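Local structure of dicer Related Helicase (Caenorhabditis elegans, 6M6S) at residues B[48-53]-B[64-69]. The protein probably couples ATP hydrolysis to work on RNA as a RIG-I-like helicase, its zinc-binding C-terminal domain holding the 5'-triphosphate end of double-stranded RNA. Residues are numbered along the deposited sequence; the frame is centred on the assembly and turned at random.
With ZN (zinc ion), chain F.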
loop_
_atom_site.group_PDB
_atom_site.type_symbol
_atom_site.label_atom_id
_atom_site.label_comp_id
_atom_site.label_asym_id
_atom_site.label_seq_id
_atom_site.Cartn_x
_atom_site.Cartn_y
_atom_site.Cartn_z
ATOM N N GLU B 48 -4.728 23.322 -9.140
ATOM C CA GLU B 48 -5.260 24.238 -8.138
ATOM C C GLU B 48 -4.092 24.894 -7.359
ATOM O O GLU B 48 -3.265 24.175 -6.797
ATOM C CB GLU B 48 -6.210 23.514 -7.192
ATOM C CG GLU B 48 -6.884 24.454 -6.210
ATOM C CD GLU B 48 -8.140 25.189 -6.790
ATOM O OE1 GLU B 48 -8.562 24.951 -7.957
ATOM O OE2 GLU B 48 -8.722 26.001 -6.043
ATOM N N SER B 49 -4.005 26.231 -7.323
ATOM C CA SER B 49 -2.896 26.863 -6.617
ATOM C C SER B 49 -2.878 26.495 -5.125
ATOM O O SER B 49 -3.925 26.355 -4.515
ATOM C CB SER B 49 -3.004 28.387 -6.757
ATOM O OG SER B 49 -2.057 29.024 -5.905
ATOM N N LYS B 50 -1.698 26.343 -4.520
ATOM C CA LYS B 50 -1.655 26.050 -3.067
ATOM C C LYS B 50 -1.686 27.274 -2.143
ATOM O O LYS B 50 -2.007 27.168 -0.936
ATOM C CB LYS B 50 -0.431 25.187 -2.707
ATOM C CG LYS B 50 -0.619 23.727 -3.001
ATOM C CD LYS B 50 0.505 22.881 -2.420
ATOM C CE LYS B 50 0.465 22.852 -0.898
ATOM N NZ LYS B 50 1.547 21.982 -0.362
ATOM N N ARG B 51 -1.347 28.422 -2.716
ATOM C CA ARG B 51 -1.218 29.681 -1.964
ATOM C C ARG B 51 -0.226 29.567 -0.797
ATOM O O ARG B 51 -0.403 30.205 0.244
ATOM C CB ARG B 51 -2.579 30.191 -1.448
ATOM C CG ARG B 51 -3.535 30.701 -2.533
ATOM C CD ARG B 51 -4.424 29.572 -3.038
ATOM N NE ARG B 51 -5.706 30.048 -3.575
ATOM C CZ ARG B 51 -6.605 29.265 -4.187
ATOM N NH1 ARG B 51 -6.371 27.949 -4.369
ATOM N NH2 ARG B 51 -7.741 29.801 -4.631
ATOM N N LYS B 52 0.807 28.750 -0.974
ATOM C CA LYS B 52 1.825 28.585 0.048
ATOM C C LYS B 52 3.042 27.964 -0.631
ATOM O O LYS B 52 2.946 26.889 -1.195
ATOM C CB LYS B 52 1.311 27.691 1.159
ATOM C CG LYS B 52 2.259 27.585 2.332
ATOM C CD LYS B 52 2.144 28.800 3.236
ATOM C CE LYS B 52 0.797 28.823 3.951
ATOM N NZ LYS B 52 0.669 29.972 4.885
ATOM N N VAL B 53 4.174 28.657 -0.607
ATOM C CA VAL B 53 5.328 28.224 -1.405
ATOM C C VAL B 53 5.988 27.081 -0.652
ATOM O O VAL B 53 5.986 27.060 0.574
ATOM C CB VAL B 53 6.302 29.426 -1.622
ATOM C CG1 VAL B 53 7.631 28.999 -2.214
ATOM C CG2 VAL B 53 5.669 30.518 -2.477
ATOM N N LEU B 64 5.011 22.724 -7.149
ATOM C CA LEU B 64 4.111 23.879 -7.346
ATOM C C LEU B 64 2.629 23.533 -7.031
ATOM O O LEU B 64 2.330 23.042 -5.929
ATOM C CB LEU B 64 4.283 24.444 -8.745
ATOM C CG LEU B 64 5.680 24.956 -9.132
ATOM C CD1 LEU B 64 5.725 25.307 -10.650
ATOM C CD2 LEU B 64 6.035 26.218 -8.286
ATOM N N SER B 65 1.715 23.714 -7.993
ATOM C CA SER B 65 0.265 23.621 -7.727
ATOM C C SER B 65 -0.205 22.215 -7.373
ATOM O O SER B 65 0.389 21.232 -7.812
ATOM C CB SER B 65 -0.490 24.074 -8.980
ATOM O OG SER B 65 0.126 25.239 -9.507
ATOM N N ASP B 66 -1.269 22.099 -6.600
ATOM C CA ASP B 66 -1.846 20.768 -6.362
ATOM C C ASP B 66 -2.494 20.285 -7.651
ATOM O O ASP B 66 -2.927 21.107 -8.481
ATOM C CB ASP B 66 -2.908 20.844 -5.259
ATOM C CG ASP B 66 -2.294 20.779 -3.878
ATOM O OD1 ASP B 66 -1.352 19.963 -3.702
ATOM O OD2 ASP B 66 -2.720 21.551 -3.000
ATOM N N ILE B 67 -2.573 18.962 -7.866
ATOM C CA ILE B 67 -3.356 18.378 -8.974
ATOM C C ILE B 67 -4.485 17.519 -8.424
ATOM O O ILE B 67 -4.297 16.799 -7.392
ATOM C CB ILE B 67 -2.518 17.558 -9.940
ATOM C CG1 ILE B 67 -1.600 16.544 -9.203
ATOM C CG2 ILE B 67 -1.713 18.553 -10.876
ATOM C CD1 ILE B 67 -0.894 15.573 -10.207
ATOM N N LYS B 68 -5.680 17.640 -9.033
ATOM C CA LYS B 68 -6.855 16.889 -8.542
ATOM C C LYS B 68 -7.403 16.072 -9.664
ATOM O O LYS B 68 -7.297 16.456 -10.820
ATOM C CB LYS B 68 -8.002 17.867 -8.126
ATOM C CG LYS B 68 -7.562 19.092 -7.352
ATOM C CD LYS B 68 -7.038 18.709 -5.992
ATOM C CE LYS B 68 -6.650 19.974 -5.172
ATOM N NZ LYS B 68 -6.217 19.708 -3.706
ATOM N N CYS B 69 -8.010 14.926 -9.334
ATOM C CA CYS B 69 -8.676 14.087 -10.318
ATOM C C CYS B 69 -9.701 14.944 -11.046
ATOM O O CYS B 69 -10.493 15.623 -10.406
ATOM C CB CYS B 69 -9.364 12.887 -9.627
ATOM S SG CYS B 69 -10.355 11.915 -10.768
HETATM ZN ZN ZN F . -11.178 10.422 -9.186
#
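Glu48, the last residue of strand 45-48, closes an antiparallel hydrogen-bonded pair with Asp66: Glu48 N donates almost straight to Asp66 O at 2.9 Å, whereas Asp66 N reaches Glu48 O at the same length along a more bent path (132°). The carboxylate of Glu48 leads away from the strand, at an exposed position where an acid is at ease, and OE2 meets NH1 of Arg51 in a long, weak salt bridge at the guanidinium edge; only its CB lies over Lys68, 4.1 Å from CE. At Ser49 the chain leaves the sheet. Its small hydroxyl and that of Ser65, whose CB rests 3.5 Å from Glu48 O, both bond to Asp152 of helix 140-167, tying this edge of the sheet to the helix. Lys50 then runs across Asp66 at about a right angle. With CG anti to the carbonyl carbon (chi1 -80°), its methylene chain passes the carboxylate, CG lying 3.0 Å from OD2 of Asp66, while the bend at chi3 helps carry NZ onward to a hydrogen bond with the bound RNA. Asp66 is short enough to meet the lysine's stem yet leave its ammonium, 4.9 Å from OD1, to the nucleic acid; an alanine here would probably leave that stem freer to swing and Lys50 without its nearby opposite charge. Three residues on, Cys69 SG binds zinc at 2.3 Å with Cys14, Cys17 and Cys72. One strand of this RIG-I-type C-terminal domain thus serves both the metal site and an RNA-binding lysine, whose ammonium the nearby Asp66 carboxylate is likely to help keep charged while its hydrogen bond goes to the RNA.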